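Local coordinates for imidazoleglycerol-phosphate dehydratase (Staphylococcus aureus subsp. aureus, PDB 2AE8), which catalyses the dehydration of imidazoleglycerol phosphate to imidazoleacetol phosphate, the sixth step of histidine biosynthesis, using two manganese ions per subunit, at residues B[60-65]-B[151-156]; B[30-35]-B[106-111]. All coordinates share one frame; numbering follows the deposited sequence.

Overall arrangement
The fold is a duplicated half-domain: two four-stranded mixed sheets with helices sandwiched between them. Interactions 1 and 2 lie on opposite sides of the chain's centre. Their centres are 27 Å apart, and their nearest atoms are about 14 Å apart. Along the chain the segments alternate: 30-35, 60-65, 106-111, 151-156. Interaction 1 joins the start of helix 61-74, which carries the metal ligand His65, to a beta hairpin that meets other subunits. Interaction 2 joins strand 31-36, outermost in its sheet within this chain, to the end of helix 90-111. That helix links the two regions, because its first turns touch Val60 and Leu63 and also carry metal ligands.

Interaction 1: residues B[60-65]-B[151-156]; sequences VGFLNH and EKVGTF
Phe62, in the first turn of helix 61-74, packs against Phe156 and Val153 of a hairpin whose type II' turn runs from Val153 to Phe156. The two phenyl rings form an oblique pair. Their centroids are 5.0 Å apart and their planes meet at 38°. Phe62 CD2 sits over one face of the Phe156 ring, offset toward its rim. Phe62 has CG anti to its backbone N (chi1 -176°), and this carries its ring out to the hairpin.

A CH-pi contact adds to the pair. Val153 CG2 lies over the centre of the Phe62 ring, 3.8 Å from the centroid and 5° off the normal. No hydrogen bond crosses between the segments; the contact is apolar.

The surroundings tie it to the metal centre and the assembly. Phe62 also meets the ring of His187, a magnesium ligand with His65 and Glu191, edge-to-face. The packing thus borders the active site. At the hairpin tip, Gly154 N and O are hydrogen-bonded to Asp157 OD1 and Lys152 NZ of a second subunit.

Val60, at the N-cap position, puts its CG1 methyl 3.7 Å from Phe156 CD1.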
loop_
_atom_site.group_PDB
_atom_site.type_symbol
_atom_site.label_atom_id
_atom_site.label_comp_id
_atom_site.label_asym_id
_atom_site.label_seq_id
_atom_site.Cartn_x
_atom_site.Cartn_y
_atom_site.Cartn_z
ATOM N N VAL B 60 33.914 -20.351 -32.437
ATOM C CA VAL B 60 33.093 -20.249 -31.228
ATOM C C VAL B 60 32.210 -21.482 -31.212
ATOM O O VAL B 60 31.301 -21.619 -32.042
ATOM C CB VAL B 60 32.203 -18.981 -31.230
ATOM C CG1 VAL B 60 31.371 -18.896 -29.951
ATOM C CG2 VAL B 60 33.032 -17.715 -31.413
ATOM N N GLY B 61 32.494 -22.390 -30.284
ATOM C CA GLY B 61 31.836 -23.697 -30.247
ATOM C C GLY B 61 30.319 -23.627 -30.230
ATOM O O GLY B 61 29.644 -24.305 -31.008
ATOM N N PHE B 62 29.769 -22.791 -29.349
ATOM C CA PHE B 62 28.319 -22.737 -29.211
ATOM C C PHE B 62 27.698 -22.171 -30.483
ATOM O O PHE B 62 26.647 -22.632 -30.909
ATOM C CB PHE B 62 27.888 -21.923 -27.971
ATOM C CG PHE B 62 26.398 -21.923 -27.747
ATOM C CD1 PHE B 62 25.763 -23.041 -27.215
ATOM C CD2 PHE B 62 25.624 -20.817 -28.109
ATOM C CE1 PHE B 62 24.375 -23.050 -27.017
ATOM C CE2 PHE B 62 24.239 -20.817 -27.908
ATOM C CZ PHE B 62 23.615 -21.936 -27.365
ATOM N N LEU B 63 28.362 -21.185 -31.082
ATOM C CA LEU B 63 27.886 -20.572 -32.320
ATOM C C LEU B 63 27.904 -21.596 -33.464
ATOM O O LEU B 63 26.964 -21.650 -34.254
ATOM C CB LEU B 63 28.693 -19.316 -32.676
ATOM C CG LEU B 63 28.160 -18.439 -33.822
ATOM C CD1 LEU B 63 26.728 -17.971 -33.583
ATOM C CD2 LEU B 63 29.097 -17.250 -34.070
ATOM N N ASN B 64 28.946 -22.433 -33.510
ATOM C CA ASN B 64 28.978 -23.567 -34.455
ATOM C C ASN B 64 27.720 -24.422 -34.396
ATOM O O ASN B 64 27.112 -24.709 -35.433
ATOM C CB ASN B 64 30.225 -24.438 -34.245
ATOM C CG ASN B 64 31.488 -23.770 -34.751
ATOM O OD1 ASN B 64 31.440 -22.696 -35.341
ATOM N ND2 ASN B 64 32.630 -24.399 -34.512
ATOM N N HIS B 65 27.313 -24.813 -33.190
ATOM C CA HIS B 65 26.149 -25.671 -33.035
ATOM C C HIS B 65 24.874 -24.970 -33.503
ATOM O O HIS B 65 24.045 -25.574 -34.213
ATOM C CB HIS B 65 25.997 -26.162 -31.587
ATOM C CG HIS B 65 24.824 -27.078 -31.379
ATOM N ND1 HIS B 65 24.554 -28.147 -32.210
ATOM C CD2 HIS B 65 23.862 -27.098 -30.424
ATOM C CE1 HIS B 65 23.463 -28.767 -31.791
ATOM N NE2 HIS B 65 23.022 -28.152 -30.709
ATOM N N GLU B 151 23.570 -15.862 -17.720
ATOM C CA GLU B 151 24.434 -14.911 -18.410
ATOM C C GLU B 151 25.368 -15.627 -19.412
ATOM O O GLU B 151 25.875 -15.016 -20.361
ATOM C CB GLU B 151 25.250 -14.098 -17.378
ATOM C CG GLU B 151 24.367 -13.358 -16.346
ATOM C CD GLU B 151 25.079 -12.197 -15.650
ATOM O OE1 GLU B 151 26.313 -12.085 -15.776
ATOM O OE2 GLU B 151 24.392 -11.374 -14.988
ATOM N N LYS B 152 25.588 -16.919 -19.175
ATOM C CA LYS B 152 26.427 -17.752 -20.036
ATOM C C LYS B 152 25.830 -19.124 -20.252
ATOM O O LYS B 152 25.161 -19.669 -19.363
ATOM C CB LYS B 152 27.826 -17.928 -19.430
ATOM C CG LYS B 152 28.715 -16.657 -19.537
ATOM C CD LYS B 152 30.176 -16.949 -19.209
ATOM C CE LYS B 152 30.986 -15.672 -18.964
ATOM N NZ LYS B 152 31.535 -15.055 -20.207
ATOM N N VAL B 153 26.088 -19.684 -21.436
ATOM C CA VAL B 153 25.953 -21.117 -21.655
ATOM C C VAL B 153 27.348 -21.615 -22.000
ATOM O O VAL B 153 27.942 -21.195 -23.004
ATOM C CB VAL B 153 24.949 -21.467 -22.784
ATOM C CG1 VAL B 153 23.529 -21.298 -22.292
ATOM C CG2 VAL B 153 25.177 -20.569 -23.991
ATOM N N GLY B 154 27.882 -22.480 -21.147
ATOM C CA GLY B 154 29.313 -22.805 -21.178
ATOM C C GLY B 154 30.110 -21.515 -21.109
ATOM O O GLY B 154 30.014 -20.746 -20.149
ATOM N N THR B 155 30.880 -21.250 -22.154
ATOM C CA THR B 155 31.728 -20.074 -22.159
ATOM C C THR B 155 31.101 -18.929 -22.982
ATOM O O THR B 155 31.640 -17.822 -23.054
ATOM C CB THR B 155 33.135 -20.483 -22.686
ATOM O OG1 THR B 155 34.113 -19.515 -22.279
ATOM C CG2 THR B 155 33.112 -20.622 -24.168
ATOM N N PHE B 156 29.958 -19.202 -23.600
ATOM C CA PHE B 156 29.302 -18.249 -24.517
ATOM C C PHE B 156 28.429 -17.206 -23.797
ATOM O O PHE B 156 27.491 -17.572 -23.092
ATOM C CB PHE B 156 28.438 -19.040 -25.501
ATOM C CG PHE B 156 27.870 -18.230 -26.633
ATOM C CD1 PHE B 156 28.682 -17.832 -27.707
ATOM C CD2 PHE B 156 26.509 -17.905 -26.656
ATOM C CE1 PHE B 156 28.158 -17.099 -28.767
ATOM C CE2 PHE B 156 25.980 -17.176 -27.705
ATOM C CZ PHE B 156 26.794 -16.775 -28.769
#

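Interaction 2: residues B[30-35]-B[106-111]; sequences MIYQKQ and LEMIKD
The Tyr32 ring lies with one face against the backbone of helix 90-111. Met108 N sits 3.8 Å above the ring plane, over its centre, and Met108 CA and Glu107 C lie over the same face. At the ring edge, in plane, is Asp111 OD2. The Asp111 carboxylate is turned 23° from the ring, so the two are nearly coplanar.

Tyr32 OH donates to Asp111 OD2 in a hydrogen bond of 2.5 Å. A water donates to Tyr32 OH at 2.5 Å and to Met108 O at 2.8 Å from its oxygen. Two partners thus meet the hydroxyl, but both 2.5 Å lengths are unusually short and may carry coordinate error.

Two CB atoms add apolar contacts on the same face as the helix backbone. Glu107 CB touches Tyr32 CD2 at 3.6 Å, but the Glu107 chain bends at chi2 and its carboxylate leads away. Selenomethionine Met108 brings CB to 3.7 Å from Tyr32 CE1. Its chain runs extended through chi1 and chi2 and turns only at chi3 (-56°), which brings CE near Tyr32 CD1. Met108 packs on Ile47 of the neighbouring strand and on Leu76.

The strand and helix axes approach to 9.1 Å and run at 148°, nearer antiparallel. This is sheet-on-helix packing in the duplicated half-domain sandwich: the outermost strand, within this chain, of one sheet packs through Tyr32 on the last turns of helix 90-111.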
loop_
_atom_site.group_PDB
_atom_site.type_symbol
_atom_site.label_atom_id
_atom_site.label_comp_id
_atom_site.label_asym_id
_atom_site.label_seq_id
_atom_site.Cartn_x
_atom_site.Cartn_y
_atom_site.Cartn_z
HETATM N N MSE B 30 22.038 -21.115 -56.675
HETATM C CA MSE B 30 22.790 -19.877 -56.509
HETATM C C MSE B 30 23.672 -20.005 -55.281
HETATM O O MSE B 30 23.238 -20.559 -54.272
HETATM C CB MSE B 30 21.845 -18.701 -56.283
HETATM C CG MSE B 30 20.942 -18.391 -57.430
HETATM SE SE MSE B 30 21.982 -18.065 -59.049
HETATM C CE MSE B 30 23.371 -16.785 -58.377
ATOM N N ILE B 31 24.902 -19.509 -55.373
ATOM C CA ILE B 31 25.786 -19.412 -54.216
ATOM C C ILE B 31 26.201 -17.962 -54.041
ATOM O O ILE B 31 26.699 -17.326 -54.972
ATOM C CB ILE B 31 27.039 -20.302 -54.353
ATOM C CG1 ILE B 31 26.627 -21.777 -54.439
ATOM C CG2 ILE B 31 28.039 -20.042 -53.210
ATOM C CD1 ILE B 31 27.759 -22.720 -54.851
ATOM N N TYR B 32 25.967 -17.438 -52.846
ATOM C CA TYR B 32 26.336 -16.072 -52.519
ATOM C C TYR B 32 27.452 -16.125 -51.520
ATOM O O TYR B 32 27.421 -16.915 -50.566
ATOM C CB TYR B 32 25.150 -15.321 -51.949
ATOM C CG TYR B 32 23.997 -15.270 -52.902
ATOM C CD1 TYR B 32 23.008 -16.256 -52.885
ATOM C CD2 TYR B 32 23.896 -14.243 -53.831
ATOM C CE1 TYR B 32 21.943 -16.206 -53.777
ATOM C CE2 TYR B 32 22.838 -14.180 -54.711
ATOM C CZ TYR B 32 21.876 -15.156 -54.687
ATOM O OH TYR B 32 20.834 -15.080 -55.578
ATOM N N GLN B 33 28.445 -15.282 -51.738
ATOM C CA GLN B 33 29.717 -15.480 -51.096
ATOM C C GLN B 33 30.316 -14.131 -50.802
ATOM O O GLN B 33 30.133 -13.192 -51.573
ATOM C CB GLN B 33 30.610 -16.264 -52.044
ATOM C CG GLN B 33 31.795 -16.935 -51.427
ATOM C CD GLN B 33 32.579 -17.715 -52.471
ATOM O OE1 GLN B 33 33.027 -17.154 -53.481
ATOM N NE2 GLN B 33 32.742 -19.016 -52.241
ATOM N N LYS B 34 31.020 -14.040 -49.678
ATOM C CA LYS B 34 31.543 -12.779 -49.187
ATOM C C LYS B 34 32.769 -13.044 -48.328
ATOM O O LYS B 34 32.780 -13.974 -47.519
ATOM C CB LYS B 34 30.465 -12.059 -48.367
ATOM C CG LYS B 34 30.946 -10.857 -47.580
ATOM C CD LYS B 34 30.578 -9.544 -48.238
ATOM C CE LYS B 34 29.142 -9.172 -47.938
ATOM N NZ LYS B 34 28.812 -7.847 -48.506
ATOM N N GLN B 35 33.803 -12.229 -48.529
ATOM C CA GLN B 35 34.974 -12.218 -47.665
ATOM C C GLN B 35 35.095 -10.853 -46.986
ATOM O O GLN B 35 35.121 -9.820 -47.652
ATOM C CB GLN B 35 36.235 -12.544 -48.460
ATOM C CG GLN B 35 37.422 -12.942 -47.597
ATOM C CD GLN B 35 38.572 -13.523 -48.401
ATOM O OE1 GLN B 35 39.406 -14.249 -47.865
ATOM N NE2 GLN B 35 38.617 -13.210 -49.692
ATOM N N LEU B 106 20.178 -10.930 -48.133
ATOM C CA LEU B 106 19.560 -9.867 -48.925
ATOM C C LEU B 106 19.846 -10.111 -50.414
ATOM O O LEU B 106 18.940 -10.043 -51.240
ATOM C CB LEU B 106 20.041 -8.481 -48.488
ATOM C CG LEU B 106 19.436 -7.295 -49.258
ATOM C CD1 LEU B 106 17.889 -7.317 -49.281
ATOM C CD2 LEU B 106 19.946 -5.974 -48.727
ATOM N N GLU B 107 21.093 -10.444 -50.737
ATOM C CA GLU B 107 21.445 -10.790 -52.125
ATOM C C GLU B 107 20.582 -11.915 -52.655
ATOM O O GLU B 107 20.002 -11.794 -53.731
ATOM C CB GLU B 107 22.936 -11.114 -52.254
ATOM C CG GLU B 107 23.804 -9.874 -52.090
ATOM C CD GLU B 107 23.187 -8.640 -52.751
ATOM O OE1 GLU B 107 22.864 -8.705 -53.966
ATOM O OE2 GLU B 107 23.016 -7.605 -52.056
HETATM N N MSE B 108 20.429 -12.971 -51.858
HETATM C CA MSE B 108 19.546 -14.089 -52.193
HETATM C C MSE B 108 18.084 -13.684 -52.399
HETATM O O MSE B 108 17.402 -14.172 -53.330
HETATM C CB MSE B 108 19.632 -15.166 -51.114
HETATM C CG MSE B 108 18.717 -16.335 -51.366
HETATM SE SE MSE B 108 18.788 -17.644 -49.954
HETATM C CE MSE B 108 20.721 -18.015 -49.953
ATOM N N ILE B 109 17.593 -12.815 -51.517
ATOM C CA ILE B 109 16.216 -12.341 -51.580
ATOM C C ILE B 109 15.975 -11.479 -52.824
ATOM O O ILE B 109 14.968 -11.635 -53.514
ATOM C CB ILE B 109 15.827 -11.571 -50.275
ATOM C CG1 ILE B 109 15.614 -12.570 -49.134
ATOM C CG2 ILE B 109 14.574 -10.767 -50.495
ATOM C CD1 ILE B 109 15.757 -11.987 -47.716
ATOM N N LYS B 110 16.910 -10.578 -53.098
ATOM C CA LYS B 110 16.869 -9.738 -54.292
ATOM C C LYS B 110 16.673 -10.562 -55.570
ATOM O O LYS B 110 15.827 -10.214 -56.398
ATOM C CB LYS B 110 18.116 -8.854 -54.377
ATOM C CG LYS B 110 18.071 -7.699 -53.383
ATOM C CD LYS B 110 19.236 -6.735 -53.524
ATOM C CE LYS B 110 18.895 -5.425 -52.843
ATOM N NZ LYS B 110 20.104 -4.638 -52.421
ATOM N N ASP B 111 17.401 -11.673 -55.690
ATOM C CA ASP B 111 17.319 -12.526 -56.878
ATOM C C ASP B 111 16.060 -13.382 -56.983
ATOM O O ASP B 111 15.634 -13.716 -58.084
ATOM C CB ASP B 111 18.575 -13.387 -57.029
ATOM C CG ASP B 111 19.810 -12.561 -57.337
ATOM O OD1 ASP B 111 19.709 -11.525 -58.037
ATOM O OD2 ASP B 111 20.901 -12.953 -56.879
HETATM O O HOH W 1 18.571 -16.043 -55.039
#